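PDB 3F8M: HTH-type transcriptional repressor PhnF, which binds DNA as a GntR-family repressor and shuts down the phnDCE phosphate-uptake operon when phosphate is available in the cell. Local coordinates for residues A[21-26]-A[34-39]; A[75-80]-A[136-141]. All coordinates share one frame; numbering follows the deposited sequence. Where two conformers were deposited one is given.

Interaction 1 of 2, residues A[21-26]-A[34-39]; sequences AELDRM and DPFPAE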
ATOM      1  N   ALA A  21      13.656  -1.947 -28.565  1.00 40.49           N
ATOM      2  CA  ALA A  21      13.400  -3.352 -28.903  1.00 39.28           C
ATOM      3  C   ALA A  21      14.660  -4.194 -28.714  1.00 38.67           C
ATOM      4  O   ALA A  21      14.585  -5.364 -28.331  1.00 37.75           O
ATOM      5  CB  ALA A  21      12.895  -3.473 -30.347  1.00 39.68           C
ATOM      6  N   GLU A  22      15.811  -3.594 -29.007  1.00 37.73           N
ATOM      7  CA  GLU A  22      17.090  -4.276 -28.848  1.00 38.25           C
ATOM      8  C   GLU A  22      17.397  -4.504 -27.353  1.00 37.26           C
ATOM      9  O   GLU A  22      17.991  -5.525 -26.995  1.00 37.34           O
ATOM     10  CB  GLU A  22      18.220  -3.515 -29.559  1.00 38.57           C
ATOM     11  CG  GLU A  22      18.262  -3.713 -31.089  1.00 41.36           C
ATOM     12  CD  GLU A  22      19.070  -4.946 -31.516  1.00 45.56           C
ATOM     13  OE1 GLU A  22      19.247  -5.876 -30.692  1.00 45.77           O
ATOM     14  OE2 GLU A  22      19.537  -4.982 -32.686  1.00 47.34           O
ATOM     15  N   LEU A  23      16.980  -3.572 -26.490  1.00 35.77           N
ATOM     16  CA  LEU A  23      17.211  -3.732 -25.047  1.00 35.87           C
ATOM     17  C   LEU A  23      16.324  -4.855 -24.503  1.00 36.01           C
ATOM     18  O   LEU A  23      16.753  -5.638 -23.650  1.00 34.99           O
ATOM     19  CB  LEU A  23      17.004  -2.428 -24.259  1.00 34.62           C
ATOM     20  CG  LEU A  23      18.002  -1.291 -24.547  1.00 35.21           C
ATOM     21  CD1 LEU A  23      17.505   0.012 -23.983  1.00 34.10           C
ATOM     22  CD2 LEU A  23      19.397  -1.609 -24.028  1.00 30.82           C
ATOM     23  N   ASP A  24      15.097  -4.928 -25.009  1.00 35.98           N
ATOM     24  CA  ASP A  24      14.191  -6.033 -24.663  1.00 37.47           C
ATOM     25  C   ASP A  24      14.792  -7.395 -25.058  1.00 36.91           C
ATOM     26  O   ASP A  24      14.805  -8.325 -24.256  1.00 37.01           O
ATOM     27  CB  ASP A  24      12.818  -5.857 -25.313  1.00 37.71           C
ATOM     28  CG  ASP A  24      11.910  -4.912 -24.535  1.00 41.50           C
ATOM     29  OD1 ASP A  24      12.255  -4.533 -23.392  1.00 42.59           O
ATOM     30  OD2 ASP A  24      10.831  -4.553 -25.077  1.00 44.10           O
ATOM     31  N   ARG A  25      15.302  -7.482 -26.282  1.00 36.74           N
ATOM     32  CA  ARG A  25      15.992  -8.677 -26.754  1.00 36.93           C
ATOM     33  C   ARG A  25      17.233  -8.986 -25.909  1.00 36.46           C
ATOM     34  O   ARG A  25      17.488 -10.151 -25.586  1.00 36.82           O
ATOM     35  CB  ARG A  25      16.372  -8.534 -28.231  1.00 37.18           C
ATOM     36  CG  ARG A  25      16.989  -9.801 -28.852  1.00 40.21           C
ATOM     37  CD  ARG A  25      17.339  -9.603 -30.326  1.00 46.20           C
ATOM     38  NE  ARG A  25      16.187  -9.165 -31.126  1.00 51.55           N
ATOM     39  CZ  ARG A  25      15.852  -7.892 -31.363  1.00 53.04           C
ATOM     40  NH1 ARG A  25      16.579  -6.900 -30.860  1.00 55.65           N
ATOM     41  NH2 ARG A  25      14.783  -7.608 -32.103  1.00 53.18           N
ATOM     42  N   MET A  26      18.011  -7.962 -25.561  1.00 35.25           N
ATOM     43  CA  MET A  26      19.144  -8.201 -24.652  1.00 34.07           C
ATOM     44  C   MET A  26      18.625  -8.806 -23.355  1.00 33.58           C
ATOM     45  O   MET A  26      19.102  -9.874 -22.929  1.00 32.31           O
ATOM     46  CB  MET A  26      19.940  -6.928 -24.373  1.00 33.66           C
ATOM     47  CG  MET A  26      20.880  -6.537 -25.503  1.00 33.71           C
ATOM     48  SD  MET A  26      21.451  -4.873 -25.195  1.00 33.03           S
ATOM     49  CE  MET A  26      22.579  -5.099 -23.827  1.00 37.50           C
ATOM     50  N   ASP A  34      23.055  -9.327 -14.284  1.00 18.85           N
ATOM     51  CA  ASP A  34      23.962  -9.077 -15.439  1.00 17.85           C
ATOM     52  C   ASP A  34      24.034  -7.562 -15.752  1.00 18.45           C
ATOM     53  O   ASP A  34      22.978  -6.907 -15.885  1.00 17.79           O
ATOM     54  CB  ASP A  34      23.446  -9.796 -16.681  1.00 16.05           C
ATOM     55  CG  ASP A  34      23.809 -11.259 -16.719  1.00 17.10           C
ATOM     56  OD1 ASP A  34      24.554 -11.730 -15.831  1.00 19.67           O
ATOM     57  OD2 ASP A  34      23.375 -11.915 -17.682  1.00 16.60           O
ATOM     58  N   PRO A  35      25.261  -7.007 -15.922  1.00 19.15           N
ATOM     59  CA  PRO A  35      25.369  -5.578 -16.310  1.00 18.22           C
ATOM     60  C   PRO A  35      25.292  -5.304 -17.793  1.00 20.16           C
ATOM     61  O   PRO A  35      25.890  -6.048 -18.579  1.00 20.61           O
ATOM     62  CB  PRO A  35      26.768  -5.192 -15.813  1.00 18.43           C
ATOM     63  CG  PRO A  35      27.573  -6.472 -15.901  1.00 18.45           C
ATOM     64  CD  PRO A  35      26.586  -7.614 -15.630  1.00 17.93           C
ATOM     65  N   PHE A  36      24.574  -4.235 -18.172  1.00 19.90           N
ATOM     66  CA  PHE A  36      24.525  -3.780 -19.550  1.00 20.38           C
ATOM     67  C   PHE A  36      25.872  -3.139 -19.856  1.00 19.55           C
ATOM     68  O   PHE A  36      26.519  -2.653 -18.942  1.00 19.53           O
ATOM     69  CB  PHE A  36      23.408  -2.729 -19.717  1.00 20.45           C
ATOM     70  CG  PHE A  36      22.051  -3.349 -19.881  1.00 23.37           C
ATOM     71  CD1 PHE A  36      21.556  -3.640 -21.140  1.00 25.59           C
ATOM     72  CD2 PHE A  36      21.306  -3.708 -18.771  1.00 25.84           C
ATOM     73  CE1 PHE A  36      20.309  -4.279 -21.292  1.00 26.77           C
ATOM     74  CE2 PHE A  36      20.064  -4.325 -18.926  1.00 23.84           C
ATOM     75  CZ  PHE A  36      19.574  -4.602 -20.168  1.00 23.29           C
ATOM     76  N   PRO A  37      26.263  -3.102 -21.134  1.00 20.90           N
ATOM     77  CA  PRO A  37      27.415  -2.284 -21.578  1.00 21.44           C
ATOM     78  C   PRO A  37      27.138  -0.852 -21.184  1.00 22.40           C
ATOM     79  O   PRO A  37      25.983  -0.536 -20.960  1.00 22.78           O
ATOM     80  CB  PRO A  37      27.298  -2.375 -23.094  1.00 21.22           C
ATOM     81  CG  PRO A  37      26.870  -3.797 -23.314  1.00 21.00           C
ATOM     82  CD  PRO A  37      25.768  -3.956 -22.230  1.00 20.46           C
ATOM     83  N   ALA A  38      28.157   0.005 -21.119  1.00 23.50           N
ATOM     84  CA  ALA A  38      27.910   1.432 -20.841  1.00 23.45           C
ATOM     85  C   ALA A  38      27.030   2.102 -21.910  1.00 24.58           C
ATOM     86  O   ALA A  38      26.967   1.685 -23.111  1.00 23.99           O
ATOM     87  CB  ALA A  38      29.245   2.242 -20.616  1.00 25.02           C
ATOM     88  N   GLU A  39      26.330   3.129 -21.442  1.00 24.53           N
ATOM     89  CA  GLU A  39      25.357   3.819 -22.256  1.00 25.72           C
ATOM     90  C   GLU A  39      25.967   4.240 -23.579  1.00 25.16           C
ATOM     91  O   GLU A  39      25.387   3.989 -24.603  1.00 25.14           O
ATOM     92  CB  GLU A  39      24.709   4.988 -21.492  1.00 26.39           C
ATOM     93  CG  GLU A  39      25.524   6.220 -21.216  1.00 30.05           C
ATOM     94  CD  GLU A  39      24.610   7.440 -20.856  1.00 32.15           C
ATOM     95  OE1 GLU A  39      23.631   7.286 -20.074  1.00 34.67           O
ATOM     96  OE2 GLU A  39      24.870   8.557 -21.364  1.00 31.60           O
TER

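Interaction 2 of 2, residues A[75-80]-A[136-141]; sequences VARPKI and TTDGVR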
ATOM      1  N   VAL A  75      20.372  -6.246 -14.594  1.00 20.97           N
ATOM      2  CA  VAL A  75      19.081  -6.895 -14.755  1.00 20.99           C
ATOM      3  C   VAL A  75      18.517  -7.104 -13.324  1.00 22.19           C
ATOM      4  O   VAL A  75      19.262  -7.468 -12.399  1.00 19.84           O
ATOM      5  CB  VAL A  75      19.245  -8.220 -15.537  1.00 20.75           C
ATOM      6  CG1 VAL A  75      17.929  -9.010 -15.616  1.00 21.55           C
ATOM      7  CG2 VAL A  75      19.731  -7.916 -16.963  1.00 19.70           C
ATOM      8  N   ALA A  76      17.216  -6.830 -13.135  1.00 22.24           N
ATOM      9  CA  ALA A  76      16.591  -7.026 -11.809  1.00 24.38           C
ATOM     10  C   ALA A  76      15.479  -8.050 -11.951  1.00 25.10           C
ATOM     11  O   ALA A  76      15.115  -8.389 -13.068  1.00 25.80           O
ATOM     12  CB  ALA A  76      16.019  -5.696 -11.271  1.00 23.87           C
ATOM     13  N   ARG A  77      14.989  -8.608 -10.839  1.00 25.95           N
ATOM     14  CA  ARG A  77      13.736  -9.371 -10.879  0.60 26.56           C
ATOM     15  C   ARG A  77      12.613  -8.368 -10.622  1.00 26.38           C
ATOM     16  O   ARG A  77      12.599  -7.709  -9.580  1.00 25.77           O
ATOM     17  CB  ARG A  77      13.693 -10.493  -9.827  0.60 26.64           C
ATOM     18  CG  ARG A  77      12.482 -11.426 -10.016  0.60 26.32           C
ATOM     19  CD  ARG A  77      12.384 -12.477  -8.925  0.60 25.04           C
ATOM     20  NE  ARG A  77      13.265 -13.606  -9.174  0.60 25.04           N
ATOM     21  CZ  ARG A  77      14.389 -13.805  -8.503  0.60 22.40           C
ATOM     22  NH1 ARG A  77      14.721 -12.967  -7.546  0.60 22.60           N
ATOM     23  NH2 ARG A  77      15.167 -14.842  -8.774  0.60 24.96           N
ATOM     24  N   PRO A  78      11.698  -8.219 -11.581  1.00 26.62           N
ATOM     25  CA  PRO A  78      10.711  -7.192 -11.422  1.00 26.40           C
ATOM     26  C   PRO A  78       9.697  -7.583 -10.325  1.00 25.77           C
ATOM     27  O   PRO A  78       9.344  -8.767 -10.203  1.00 26.32           O
ATOM     28  CB  PRO A  78      10.020  -7.134 -12.791  1.00 26.73           C
ATOM     29  CG  PRO A  78      10.686  -8.085 -13.650  1.00 26.71           C
ATOM     30  CD  PRO A  78      11.548  -8.969 -12.848  1.00 27.13           C
ATOM     31  N   LYS A  79       9.303  -6.600  -9.536  1.00 25.44           N
ATOM     32  CA  LYS A  79       8.162  -6.757  -8.613  1.00 25.52           C
ATOM     33  C   LYS A  79       6.901  -6.985  -9.414  1.00 24.92           C
ATOM     34  O   LYS A  79       6.694  -6.339 -10.457  1.00 24.77           O
ATOM     35  CB  LYS A  79       7.995  -5.485  -7.780  1.00 24.39           C
ATOM     36  CG  LYS A  79       9.166  -5.198  -6.869  1.00 27.14           C
ATOM     37  CD  LYS A  79       8.940  -3.874  -6.201  1.00 26.70           C
ATOM     38  CE  LYS A  79       9.971  -3.603  -5.132  1.00 29.48           C
ATOM     39  NZ  LYS A  79       9.676  -2.253  -4.550  1.00 26.19           N
ATOM     40  N   ILE A  80       6.047  -7.897  -8.936  1.00 25.74           N
ATOM     41  CA  ILE A  80       4.691  -7.999  -9.474  1.00 26.16           C
ATOM     42  C   ILE A  80       3.939  -6.736  -9.137  1.00 25.58           C
ATOM     43  O   ILE A  80       3.988  -6.298  -8.003  1.00 25.63           O
ATOM     44  CB  ILE A  80       3.920  -9.230  -8.930  1.00 26.19           C
ATOM     45  CG1 ILE A  80       4.541 -10.510  -9.472  1.00 29.20           C
ATOM     46  CG2 ILE A  80       2.478  -9.232  -9.439  1.00 25.49           C
ATOM     47  CD1 ILE A  80       4.432 -11.670  -8.518  1.00 32.37           C
ATOM     48  N   THR A 136       3.962 -17.395  -5.457  1.00 19.18           N
ATOM     49  CA  THR A 136       5.348 -17.512  -5.964  1.00 20.67           C
ATOM     50  C   THR A 136       5.428 -16.814  -7.305  1.00 21.11           C
ATOM     51  O   THR A 136       4.421 -16.636  -7.995  1.00 21.47           O
ATOM     52  CB  THR A 136       5.742 -18.973  -6.233  1.00 21.20           C
ATOM     53  OG1 THR A 136       4.854 -19.523  -7.246  1.00 23.81           O
ATOM     54  CG2 THR A 136       5.600 -19.778  -4.982  1.00 19.97           C
ATOM     55  N   THR A 137       6.626 -16.376  -7.646  1.00 21.51           N
ATOM     56  CA  THR A 137       6.903 -15.930  -9.007  1.00 23.75           C
ATOM     57  C   THR A 137       8.326 -16.332  -9.373  1.00 24.40           C
ATOM     58  O   THR A 137       9.237 -16.119  -8.588  1.00 24.22           O
ATOM     59  CB  THR A 137       6.729 -14.411  -9.163  1.00 24.18           C
ATOM     60  OG1 THR A 137       7.011 -14.026 -10.508  1.00 27.24           O
ATOM     61  CG2 THR A 137       7.628 -13.643  -8.228  1.00 21.95           C
ATOM     62  N   ASP A 138       8.510 -16.924 -10.555  1.00 25.89           N
ATOM     63  CA  ASP A 138       9.859 -17.205 -11.057  0.70 27.28           C
ATOM     64  C   ASP A 138      10.703 -17.985 -10.069  1.00 26.86           C
ATOM     65  O   ASP A 138      11.902 -17.659  -9.829  1.00 27.90           O
ATOM     66  CB  ASP A 138      10.530 -15.881 -11.391  0.70 28.65           C
ATOM     67  CG  ASP A 138       9.842 -15.175 -12.516  0.70 32.24           C
ATOM     68  OD1 ASP A 138       8.851 -15.753 -13.030  0.70 36.71           O
ATOM     69  OD2 ASP A 138      10.282 -14.060 -12.901  0.70 37.11           O
ATOM     70  N   GLY A 139      10.090 -19.007  -9.458  1.00 24.95           N
ATOM     71  CA  GLY A 139      10.792 -19.799  -8.466  1.00 25.09           C
ATOM     72  C   GLY A 139      11.018 -19.208  -7.072  1.00 23.45           C
ATOM     73  O   GLY A 139      11.707 -19.843  -6.238  1.00 24.72           O
ATOM     74  N   VAL A 140      10.513 -18.005  -6.780  1.00 21.66           N
ATOM     75  CA  VAL A 140      10.753 -17.435  -5.454  1.00 21.38           C
ATOM     76  C   VAL A 140       9.442 -17.068  -4.744  1.00 20.42           C
ATOM     77  O   VAL A 140       8.449 -16.737  -5.389  1.00 20.26           O
ATOM     78  CB  VAL A 140      11.744 -16.240  -5.457  1.00 22.21           C
ATOM     79  CG1 VAL A 140      13.090 -16.666  -6.088  1.00 23.52           C
ATOM     80  CG2 VAL A 140      11.137 -15.038  -6.148  1.00 21.15           C
ATOM     81  N   ARG A 141       9.480 -17.111  -3.408  1.00 20.70           N
ATOM     82  CA  ARG A 141       8.281 -16.876  -2.612  0.50 19.93           C
ATOM     83  C   ARG A 141       7.983 -15.381  -2.557  1.00 20.47           C
ATOM     84  O   ARG A 141       8.902 -14.561  -2.348  1.00 20.92           O
ATOM     85  CB  ARG A 141       8.453 -17.480  -1.215  0.50 19.51           C
ATOM     86  CG  ARG A 141       8.892 -18.954  -1.213  0.50 19.81           C
ATOM     87  CD  ARG A 141       7.868 -19.828  -1.957  0.50 20.27           C
ATOM     88  NE  ARG A 141       8.170 -21.257  -1.864  0.50 21.12           N
ATOM     89  CZ  ARG A 141       8.281 -22.088  -2.901  0.50 19.82           C
ATOM     90  NH1 ARG A 141       8.102 -21.660  -4.153  0.50 15.96           N
ATOM     91  NH2 ARG A 141       8.563 -23.366  -2.683  0.50 22.77           N
TER

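Interaction 1 of 2, residues A[21-26]-A[34-39]
M26 and L23, neighbouring positions on one side of helix 15-29, receive the ring of F36 in the winged helix-turn-helix domain of this GntR-family repressor. Both reach the CD1-CE1 side of the phenyl ring, and both meet it obliquely. From L23 it is CD2 that arrives, 3.9 Å from F36 CE1. M26 sets its CG beside the backbone N (chi1 -78°), runs out extended and then bends at chi3, 73°, which swings the methyl group round to the phenyl ring. The sulfur stays at the ring's edge, SD lying 5.3 Å from the F36 centroid and 80° off the ring normal, a Met-aromatic contact. The contact is wholly apolar, with no hydrogen bond between 21-26 and 34-39. F36 also packs on T73 and V75 of the wing strand 72-75, while L23 leans on A56, L57 and L60 of helix 50-62; the buried F36 ring thus lies between helix 15-29 and the wing, with helix 50-62 behind L23. Just beyond it, A38 is the N-cap residue of helix 39-45, with which the predicted helix-turn-helix begins. The M26 methyl also touches a second residue, CE lying 3.7 Å from P37 CD.

Interaction 2 of 2, residues A[75-80]-A[136-141]
R77 reaches from the linker after the wing to the turn 137-140, and V140 meets it there from the opposite direction. R77 and D138 were each modelled in two conformers, and their geometry here is that of one. From CB the chain runs out extended, CG lying anti to the backbone N (chi1 -171°) and CD continuing the line until chi3 bends it at -81°. CD is the first atom to touch, 4.0 Å from V140 CG2. NE lies 4.0 Å from the same methyl and has D138 CB 4.2 Å away near the guanidinium plane; this nitrogen is buried by the contact and has no polar partner in the model. At the tip, V140 CG1 lies over one face of the guanidinium, offset toward its rim, with NH2 3.9 Å from CG1. In this conformer the D138 carboxylate is not within salt-bridge distance of R77: the two planes are 61° apart, NE and D138 OD2 are 4.8 Å apart, and D138 OD1 is hydrogen-bonded to S99. Farther along, I80 and T137 meet tip to tip, I80 CD1 lying 3.6 Å from T137 CB, and Y89 of helix 89-94 packs on both. The receiving element is a two-residue beta hairpin closed by a type I' turn, D138 and G139 at its corners with positive phi, joining strands 127-137 and 140-150 of the UTRA domain's antiparallel sheet.

From the N terminus the chain enters helix 15-29, turns, and comes back at 34-39; interaction 1 closes this short loop, with seven residues between its segments, inside the DNA-binding domain. After the helix-turn-helix and the wing, the chain leaves through 75-80, and interaction 2 closes a much longer loop, 55 residues, onto the 136-141 hairpin of the UTRA domain. The two loops neither nest nor cross: they follow in series, their centres about 19 Å apart. They still touch: V75 N probably hydrogen-bonds D34 O at 3.0 Å, and F36 packs on V75. The first contact thus works within one domain, whereas the second joins the interdomain linker to the UTRA sheet.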